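Local coordinates for protein enoyl-CoA hydratase/carnithine racemase (Thermus thermophilus JL-18, PDB 6SL9) that probably isomerises CoA thioesters in bacterial phenylacetic acid catabolism, forming oxepin-CoA, as a member of the enoyl-CoA hydratase/isomerase (crotonase) family, at residues 47-55 / 191-202; 118-128 / 175-186. All coordinates share one frame; numbering follows the deposited sequence.

Contact 1 (47-55 / 191-202)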
# COMPACT_ATOMS: atom_id res chain seq x y z
N ARG A 47 27.46 -10.97 -19.32
CA ARG A 47 26.78 -10.29 -20.45
C ARG A 47 25.89 -11.28 -21.23
O ARG A 47 25.04 -10.82 -21.99
CB ARG A 47 27.77 -9.56 -21.37
CG ARG A 47 28.49 -8.41 -20.69
CD ARG A 47 29.23 -7.48 -21.63
NE ARG A 47 29.70 -6.32 -20.88
CZ ARG A 47 30.67 -6.34 -19.95
NH1 ARG A 47 31.31 -7.46 -19.65
NH2 ARG A 47 31.00 -5.22 -19.32
N GLU A 48 26.03 -12.58 -21.03
CA GLU A 48 25.15 -13.57 -21.69
C GLU A 48 23.84 -13.81 -20.90
O GLU A 48 22.93 -14.56 -21.35
CB GLU A 48 25.90 -14.87 -21.96
CG GLU A 48 26.97 -14.67 -23.06
CD GLU A 48 27.77 -15.82 -23.57
OE1 GLU A 48 28.70 -15.54 -24.34
OE2 GLU A 48 27.44 -16.93 -23.21
N VAL A 49 23.73 -13.22 -19.72
CA VAL A 49 22.55 -13.37 -18.83
C VAL A 49 21.71 -12.10 -18.90
O VAL A 49 22.24 -11.01 -18.64
CB VAL A 49 22.98 -13.72 -17.41
CG1 VAL A 49 21.83 -13.71 -16.47
CG2 VAL A 49 23.69 -15.06 -17.38
N ARG A 50 20.42 -12.26 -19.21
CA ARG A 50 19.48 -11.12 -19.21
C ARG A 50 18.35 -11.30 -18.22
O ARG A 50 17.60 -10.36 -17.99
CB ARG A 50 18.92 -10.89 -20.61
CG ARG A 50 19.93 -10.60 -21.69
CD ARG A 50 20.01 -9.19 -22.18
NE ARG A 50 18.77 -8.69 -22.76
CZ ARG A 50 18.36 -8.89 -23.99
NH1 ARG A 50 19.04 -9.59 -24.88
NH2 ARG A 50 17.21 -8.36 -24.34
N ALA A 51 18.24 -12.46 -17.59
CA ALA A 51 17.22 -12.71 -16.57
C ALA A 51 17.70 -13.81 -15.65
O ALA A 51 18.54 -14.62 -16.07
CB ALA A 51 15.90 -13.10 -17.20
N LEU A 52 17.19 -13.85 -14.43
CA LEU A 52 17.50 -14.91 -13.47
C LEU A 52 16.20 -15.59 -13.05
O LEU A 52 15.13 -14.96 -13.06
CB LEU A 52 18.22 -14.31 -12.27
CG LEU A 52 19.68 -13.91 -12.47
CD1 LEU A 52 19.79 -12.59 -13.20
CD2 LEU A 52 20.40 -13.81 -11.15
N LEU A 53 16.34 -16.87 -12.69
CA LEU A 53 15.22 -17.68 -12.20
C LEU A 53 15.72 -18.36 -10.91
O LEU A 53 16.75 -19.04 -10.98
CB LEU A 53 14.81 -18.73 -13.22
CG LEU A 53 13.74 -19.75 -12.83
CD1 LEU A 53 12.47 -19.13 -12.34
CD2 LEU A 53 13.48 -20.65 -14.04
N LEU A 54 14.99 -18.25 -9.81
CA LEU A 54 15.36 -18.85 -8.52
C LEU A 54 14.27 -19.83 -8.12
O LEU A 54 13.08 -19.48 -8.12
CB LEU A 54 15.50 -17.71 -7.48
CG LEU A 54 15.81 -18.18 -6.05
CD1 LEU A 54 17.17 -18.87 -5.97
CD2 LEU A 54 15.78 -16.97 -5.13
N THR A 55 14.70 -21.02 -7.73
CA THR A 55 13.80 -22.08 -7.26
C THR A 55 14.51 -22.92 -6.20
O THR A 55 15.68 -22.68 -5.91
CB THR A 55 13.30 -22.88 -8.45
OG1 THR A 55 12.12 -23.59 -8.04
CG2 THR A 55 14.31 -23.84 -9.02
N LEU A 191 10.45 -20.94 -16.55
CA LEU A 191 11.55 -20.76 -17.53
C LEU A 191 11.05 -20.02 -18.77
O LEU A 191 11.76 -19.19 -19.31
CB LEU A 191 12.22 -22.08 -17.87
CG LEU A 191 13.45 -21.93 -18.72
CD1 LEU A 191 14.55 -21.10 -18.06
CD2 LEU A 191 13.99 -23.30 -19.04
N SER A 192 9.87 -20.35 -19.26
CA SER A 192 9.29 -19.66 -20.44
C SER A 192 9.20 -18.17 -20.12
O SER A 192 9.56 -17.33 -20.98
CB SER A 192 7.93 -20.25 -20.77
OG SER A 192 7.37 -19.56 -21.85
N LEU A 193 8.67 -17.81 -18.95
CA LEU A 193 8.53 -16.38 -18.60
C LEU A 193 9.92 -15.74 -18.48
O LEU A 193 10.16 -14.66 -18.99
CB LEU A 193 7.76 -16.27 -17.28
CG LEU A 193 7.65 -14.87 -16.69
CD1 LEU A 193 6.95 -13.96 -17.65
CD2 LEU A 193 6.94 -14.87 -15.35
N ALA A 194 10.86 -16.39 -17.82
CA ALA A 194 12.23 -15.87 -17.69
C ALA A 194 12.86 -15.67 -19.06
O ALA A 194 13.54 -14.67 -19.28
CB ALA A 194 13.05 -16.75 -16.79
N LYS A 195 12.63 -16.58 -20.01
CA LYS A 195 13.19 -16.44 -21.36
C LYS A 195 12.57 -15.25 -22.07
O LYS A 195 13.24 -14.59 -22.85
CB LYS A 195 13.04 -17.75 -22.14
CG LYS A 195 14.06 -18.80 -21.76
CD LYS A 195 13.85 -20.09 -22.55
CE LYS A 195 14.90 -21.13 -22.26
NZ LYS A 195 14.81 -22.29 -23.17
N GLU A 196 11.29 -15.00 -21.86
CA GLU A 196 10.62 -13.82 -22.46
C GLU A 196 11.26 -12.58 -21.88
O GLU A 196 11.60 -11.66 -22.62
CB GLU A 196 9.12 -13.83 -22.16
CG GLU A 196 8.27 -14.88 -22.84
CD GLU A 196 6.76 -14.67 -22.69
OE1 GLU A 196 6.35 -13.59 -22.18
OE2 GLU A 196 6.00 -15.57 -23.14
N LEU A 197 11.46 -12.54 -20.56
CA LEU A 197 12.11 -11.38 -19.93
C LEU A 197 13.53 -11.21 -20.44
O LEU A 197 13.99 -10.12 -20.57
CB LEU A 197 12.06 -11.49 -18.40
CG LEU A 197 10.65 -11.39 -17.81
CD1 LEU A 197 10.63 -11.93 -16.41
CD2 LEU A 197 10.16 -9.94 -17.82
N ALA A 198 14.22 -12.30 -20.71
CA ALA A 198 15.60 -12.26 -21.20
C ALA A 198 15.67 -11.71 -22.64
O ALA A 198 16.78 -11.44 -23.10
CB ALA A 198 16.18 -13.64 -21.16
N GLN A 199 14.53 -11.53 -23.32
CA GLN A 199 14.48 -10.86 -24.65
C GLN A 199 14.03 -9.42 -24.49
O GLN A 199 13.99 -8.69 -25.47
CB GLN A 199 13.51 -11.61 -25.57
CG GLN A 199 13.97 -13.02 -25.90
CD GLN A 199 15.23 -13.02 -26.74
OE1 GLN A 199 16.16 -13.78 -26.49
NE2 GLN A 199 15.31 -12.13 -27.72
N GLY A 200 13.69 -8.98 -23.29
CA GLY A 200 13.11 -7.67 -23.07
C GLY A 200 14.16 -6.60 -22.81
O GLY A 200 15.38 -6.82 -22.82
N PRO A 201 13.68 -5.37 -22.56
CA PRO A 201 14.57 -4.21 -22.40
C PRO A 201 15.13 -4.19 -20.97
O PRO A 201 14.59 -3.56 -20.09
CB PRO A 201 13.65 -3.01 -22.68
CG PRO A 201 12.27 -3.49 -22.24
CD PRO A 201 12.24 -4.97 -22.57
N THR A 202 16.25 -4.88 -20.81
CA THR A 202 16.79 -5.15 -19.48
C THR A 202 17.04 -3.85 -18.70
O THR A 202 16.85 -3.83 -17.46
CB THR A 202 18.05 -6.01 -19.62
OG1 THR A 202 17.82 -7.04 -20.56
CG2 THR A 202 18.51 -6.56 -18.30
O HOH W 1 16.04 -8.64 -19.39

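Contact 2 (118-128 / 175-186)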
# COMPACT_ATOMS: atom_id res chain seq x y z
N ASP A 118 10.72 -10.44 -8.91
CA ASP A 118 9.90 -9.43 -9.61
C ASP A 118 8.60 -10.01 -10.09
O ASP A 118 7.54 -9.36 -10.01
CB ASP A 118 10.67 -8.87 -10.78
CG ASP A 118 11.93 -8.18 -10.39
OD1 ASP A 118 11.90 -7.33 -9.49
OD2 ASP A 118 12.98 -8.53 -10.99
N LEU A 119 8.66 -11.23 -10.62
CA LEU A 119 7.50 -12.03 -11.01
C LEU A 119 7.63 -13.37 -10.33
O LEU A 119 8.72 -13.97 -10.32
CB LEU A 119 7.40 -12.17 -12.53
CG LEU A 119 7.12 -10.83 -13.23
CD1 LEU A 119 7.23 -10.89 -14.71
CD2 LEU A 119 5.76 -10.30 -12.87
N ARG A 120 6.53 -13.81 -9.71
CA ARG A 120 6.57 -14.97 -8.81
C ARG A 120 5.48 -15.96 -9.20
O ARG A 120 4.32 -15.59 -9.35
CB ARG A 120 6.36 -14.45 -7.39
CG ARG A 120 7.44 -13.48 -6.94
CD ARG A 120 7.23 -12.88 -5.56
NE ARG A 120 5.97 -12.17 -5.45
CZ ARG A 120 5.76 -10.93 -5.91
NH1 ARG A 120 6.77 -10.22 -6.40
NH2 ARG A 120 4.56 -10.38 -5.78
N LEU A 121 5.87 -17.22 -9.32
CA LEU A 121 4.95 -18.33 -9.62
C LEU A 121 5.04 -19.34 -8.49
O LEU A 121 6.10 -19.50 -7.87
CB LEU A 121 5.34 -19.05 -10.92
CG LEU A 121 5.30 -18.26 -12.21
CD1 LEU A 121 6.55 -17.44 -12.35
CD2 LEU A 121 5.20 -19.18 -13.40
N ALA A 122 3.94 -20.02 -8.22
CA ALA A 122 3.93 -21.10 -7.24
C ALA A 122 3.34 -22.35 -7.86
O ALA A 122 2.37 -22.28 -8.67
CB ALA A 122 3.08 -20.72 -6.06
N ALA A 123 3.86 -23.51 -7.46
CA ALA A 123 3.22 -24.79 -7.73
C ALA A 123 1.97 -24.92 -6.90
O ALA A 123 1.97 -24.55 -5.73
CB ALA A 123 4.15 -25.93 -7.37
N VAL A 124 1.01 -25.62 -7.45
CA VAL A 124 -0.08 -26.19 -6.65
C VAL A 124 0.62 -27.04 -5.58
O VAL A 124 1.47 -27.91 -5.94
CB VAL A 124 -1.02 -27.01 -7.55
CG1 VAL A 124 -1.98 -27.82 -6.71
CG2 VAL A 124 -1.78 -26.17 -8.57
N GLY A 125 0.25 -26.86 -4.34
CA GLY A 125 0.86 -27.59 -3.24
C GLY A 125 1.85 -26.79 -2.49
O GLY A 125 2.18 -27.20 -1.38
N ALA A 126 2.41 -25.73 -3.10
CA ALA A 126 3.38 -24.89 -2.39
C ALA A 126 2.65 -24.16 -1.27
O ALA A 126 1.43 -24.05 -1.29
CB ALA A 126 4.07 -23.93 -3.32
N SER A 127 3.38 -23.52 -0.37
CA SER A 127 2.76 -22.81 0.76
C SER A 127 3.69 -21.74 1.23
O SER A 127 4.88 -21.78 1.00
CB SER A 127 2.38 -23.78 1.81
OG SER A 127 3.50 -24.44 2.33
N PHE A 128 3.09 -20.77 1.91
CA PHE A 128 3.83 -19.64 2.47
C PHE A 128 3.45 -19.48 3.94
O PHE A 128 2.25 -19.40 4.26
CB PHE A 128 3.46 -18.33 1.74
CG PHE A 128 3.83 -18.33 0.29
CD1 PHE A 128 3.04 -18.96 -0.65
CD2 PHE A 128 5.01 -17.73 -0.12
CE1 PHE A 128 3.44 -19.01 -1.98
CE2 PHE A 128 5.37 -17.73 -1.46
CZ PHE A 128 4.58 -18.38 -2.37
N GLY A 175 -1.62 -11.57 -3.72
CA GLY A 175 -0.46 -10.96 -4.41
C GLY A 175 0.89 -11.50 -3.97
O GLY A 175 1.92 -11.04 -4.50
N LEU A 176 0.96 -12.50 -3.12
CA LEU A 176 2.28 -13.13 -2.83
C LEU A 176 2.85 -13.78 -4.09
O LEU A 176 4.10 -13.80 -4.25
CB LEU A 176 2.13 -14.15 -1.72
CG LEU A 176 1.75 -13.58 -0.37
CD1 LEU A 176 1.58 -14.69 0.64
CD2 LEU A 176 2.71 -12.53 0.15
N VAL A 177 1.99 -14.30 -4.95
CA VAL A 177 2.47 -14.77 -6.29
C VAL A 177 1.57 -14.19 -7.36
O VAL A 177 0.44 -13.77 -7.05
CB VAL A 177 2.56 -16.29 -6.37
CG1 VAL A 177 3.59 -16.86 -5.40
CG2 VAL A 177 1.20 -16.92 -6.24
N HIS A 178 2.07 -14.21 -8.59
CA HIS A 178 1.35 -13.75 -9.80
C HIS A 178 0.61 -14.87 -10.53
O HIS A 178 -0.30 -14.57 -11.27
CB HIS A 178 2.31 -13.02 -10.73
CG HIS A 178 2.95 -11.81 -10.10
ND1 HIS A 178 4.25 -11.83 -9.69
CD2 HIS A 178 2.45 -10.57 -9.87
CE1 HIS A 178 4.52 -10.60 -9.24
NE2 HIS A 178 3.42 -9.83 -9.29
N ARG A 179 1.06 -16.11 -10.37
CA ARG A 179 0.51 -17.26 -11.10
C ARG A 179 0.68 -18.52 -10.26
O ARG A 179 1.69 -18.64 -9.58
CB ARG A 179 1.21 -17.46 -12.45
CG ARG A 179 0.44 -18.36 -13.40
CD ARG A 179 0.78 -18.41 -14.88
NE ARG A 179 1.73 -17.48 -15.44
CZ ARG A 179 2.62 -17.83 -16.39
NH1 ARG A 179 3.46 -16.93 -16.90
NH2 ARG A 179 2.74 -19.10 -16.77
N VAL A 180 -0.28 -19.42 -10.36
CA VAL A 180 -0.25 -20.80 -9.80
C VAL A 180 -0.31 -21.78 -10.95
O VAL A 180 -1.17 -21.60 -11.81
CB VAL A 180 -1.36 -21.01 -8.76
CG1 VAL A 180 -1.44 -22.46 -8.29
CG2 VAL A 180 -1.18 -20.05 -7.61
N VAL A 181 0.56 -22.78 -10.93
CA VAL A 181 0.60 -23.79 -12.00
C VAL A 181 0.82 -25.15 -11.39
O VAL A 181 1.35 -25.26 -10.28
CB VAL A 181 1.62 -23.46 -13.07
CG1 VAL A 181 1.43 -22.07 -13.62
CG2 VAL A 181 2.94 -23.62 -12.46
N PRO A 182 0.36 -26.21 -12.08
CA PRO A 182 0.58 -27.56 -11.56
C PRO A 182 2.08 -27.79 -11.30
O PRO A 182 2.95 -27.26 -12.04
CB PRO A 182 0.07 -28.45 -12.68
CG PRO A 182 -0.86 -27.60 -13.47
CD PRO A 182 -0.37 -26.18 -13.35
N ALA A 183 2.40 -28.57 -10.27
CA ALA A 183 3.80 -28.81 -9.84
C ALA A 183 4.64 -29.30 -11.02
O ALA A 183 5.75 -28.86 -11.16
CB ALA A 183 3.81 -29.82 -8.73
N GLU A 184 4.11 -30.20 -11.85
CA GLU A 184 4.91 -30.81 -12.95
C GLU A 184 5.21 -29.79 -14.05
O GLU A 184 6.07 -30.05 -14.88
CB GLU A 184 4.18 -32.03 -13.49
CG GLU A 184 2.91 -31.63 -14.23
CD GLU A 184 1.65 -32.44 -14.02
OE1 GLU A 184 1.75 -33.72 -14.01
OE2 GLU A 184 0.55 -31.77 -13.91
N LYS A 185 4.51 -28.64 -14.08
CA LYS A 185 4.66 -27.60 -15.12
C LYS A 185 5.34 -26.33 -14.60
O LYS A 185 5.63 -25.42 -15.38
CB LYS A 185 3.27 -27.26 -15.66
CG LYS A 185 2.60 -28.40 -16.41
CD LYS A 185 3.27 -28.73 -17.71
CE LYS A 185 2.33 -29.46 -18.65
NZ LYS A 185 2.95 -30.70 -19.16
N LEU A 186 5.62 -26.25 -13.30
CA LEU A 186 6.11 -24.99 -12.71
C LEU A 186 7.40 -24.58 -13.40
O LEU A 186 7.50 -23.41 -13.77
CB LEU A 186 6.30 -25.16 -11.20
CG LEU A 186 7.00 -23.97 -10.54
CD1 LEU A 186 6.15 -22.72 -10.58
CD2 LEU A 186 7.37 -24.26 -9.11

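Contact 1 (47-55 / 191-202)
Strand 51-55 and helix 191-197 run nearly antiparallel, at 161° with axes 7.8 Å apart, and the backbones come nearest where Arg50 CA lies 4.5 Å from Ala198 CA. Arg50 carries the polar end. Its chain bends at chi2 (-106°) and again at chi3, which brings the guanidinium over the carbonyl of Ala198. Ala198 O sits above the centre of one face, 3.1 Å from Arg50 CZ. The N-H groups point out within the guanidinium plane instead. There Arg50 NE donates to Thr202 OG1 at 2.9 Å and Arg50 NH2 to Gly200 O at 2.8 Å. NH2 has a further, weak bond to Phe255 O. Thr202 OG1 in turn donates to a water, and this water donates to Arg50 O and Leu197 O. A leucine in place of Arg50 would probably leave Gly200 O and the Thr202 hydroxyl without these donors and set the loop after the helix freer to move.

In the crotonase fold seen here, the strand lies within the main sheet, between strands 14-19 and 98-102, and the helix packs on one face of that sheet. Small residues allow the close approach. Ala51 CB meets Ala198 CB at 4.0 Å and also rests on Ala194 O. With CG anti to the backbone N (chi1 175°), Leu53 sends CD2 to the Leu191 backbone, 4.2 Å from Leu191 CD1, while Leu53 CB lies 4.4 Å from Ala194 CB. Leu197, in the last part of the helix, packs on Leu162 of the second subunit, and Pro201, past the helix, on Val133 of the second subunit.

Contact 2 (118-128 / 175-186)
Arg120 and His178 share one first torsion: in both, CG is anti to the carbonyl carbon (chi1 -61°). In His178 this sets the imidazole beside the Arg120 backbone; in Arg120 it starts the side chain toward Leu176. A bend at chi3 of Arg120 (-58°) then turns its guanidinium edge to two carbonyls. Arg120 NE donates to Leu176 O at 2.8 Å, from above the carbonyl plane. Arg120 NH2 donates to Gly175 O at 3.0 Å, almost in line with the carbonyl bond. Gly175 closes helix 168-174 in a Schellman motif, and the arginine bonds the first two carbonyls after that helix end. His178 CE1 lies over the guanidinium face toward its rim, with the two planes 49° apart.

His178 also grips the backbone of Arg120 twice. Its ND1 accepts from Arg120 N at 3.0 Å, in the ring plane, and His178 N donates to Arg120 O at 2.7 Å. Leu119 CD2 makes a CH-pi contact over the ring, 4.0 Å from the His178 centroid. The outer ends bond to the second subunit: His178 NE2 to its Ala154 O, Arg120 NH1 to its Gln157 OE1.

Further along, regular parallel pairing takes over. Ala122 N bonds to Arg179 O, Val181 N to Ala122 O at 2.9 Å, and Val124 N to Val181 O. Leu121 and Arg179 lie side by side, with Leu121 CD2 over the centre of the Arg179 guanidinium, which is salt-bridged to Glu189. Leu186 CD1 packs on Leu121 CB at 3.8 Å. On the other face Val177 CG1 touches Phe128 CZ at 3.5 Å and also Ala122 CB. The arrangement is the parallel edge of the main sheet of the crotonase fold, where strand 179-181 is outermost within the chain and follows 119-123.

Contact 2 is nested along the chain inside the loop closed by contact 1, and their centres lie 18 Å apart. Both reach the same six-stranded sheet. Strand 98-102 separates the strands of the two contacts. Strand 179-181 leads through the short loop 182-185 into helix 186-197, so the chain passes from the sheet edge in contact 2 to the helix that covers strand 51-55 in contact 1. The contacts meet through leucines: Leu193 CD2 is 3.9 Å from Leu119 CB, and Leu197 CD1 is 3.9 Å from Leu119 CD1. Both also touch the second subunit, and the Leu162 there that meets contact 1 also reaches Leu119 of contact 2. The structure is an apo form, without substrate.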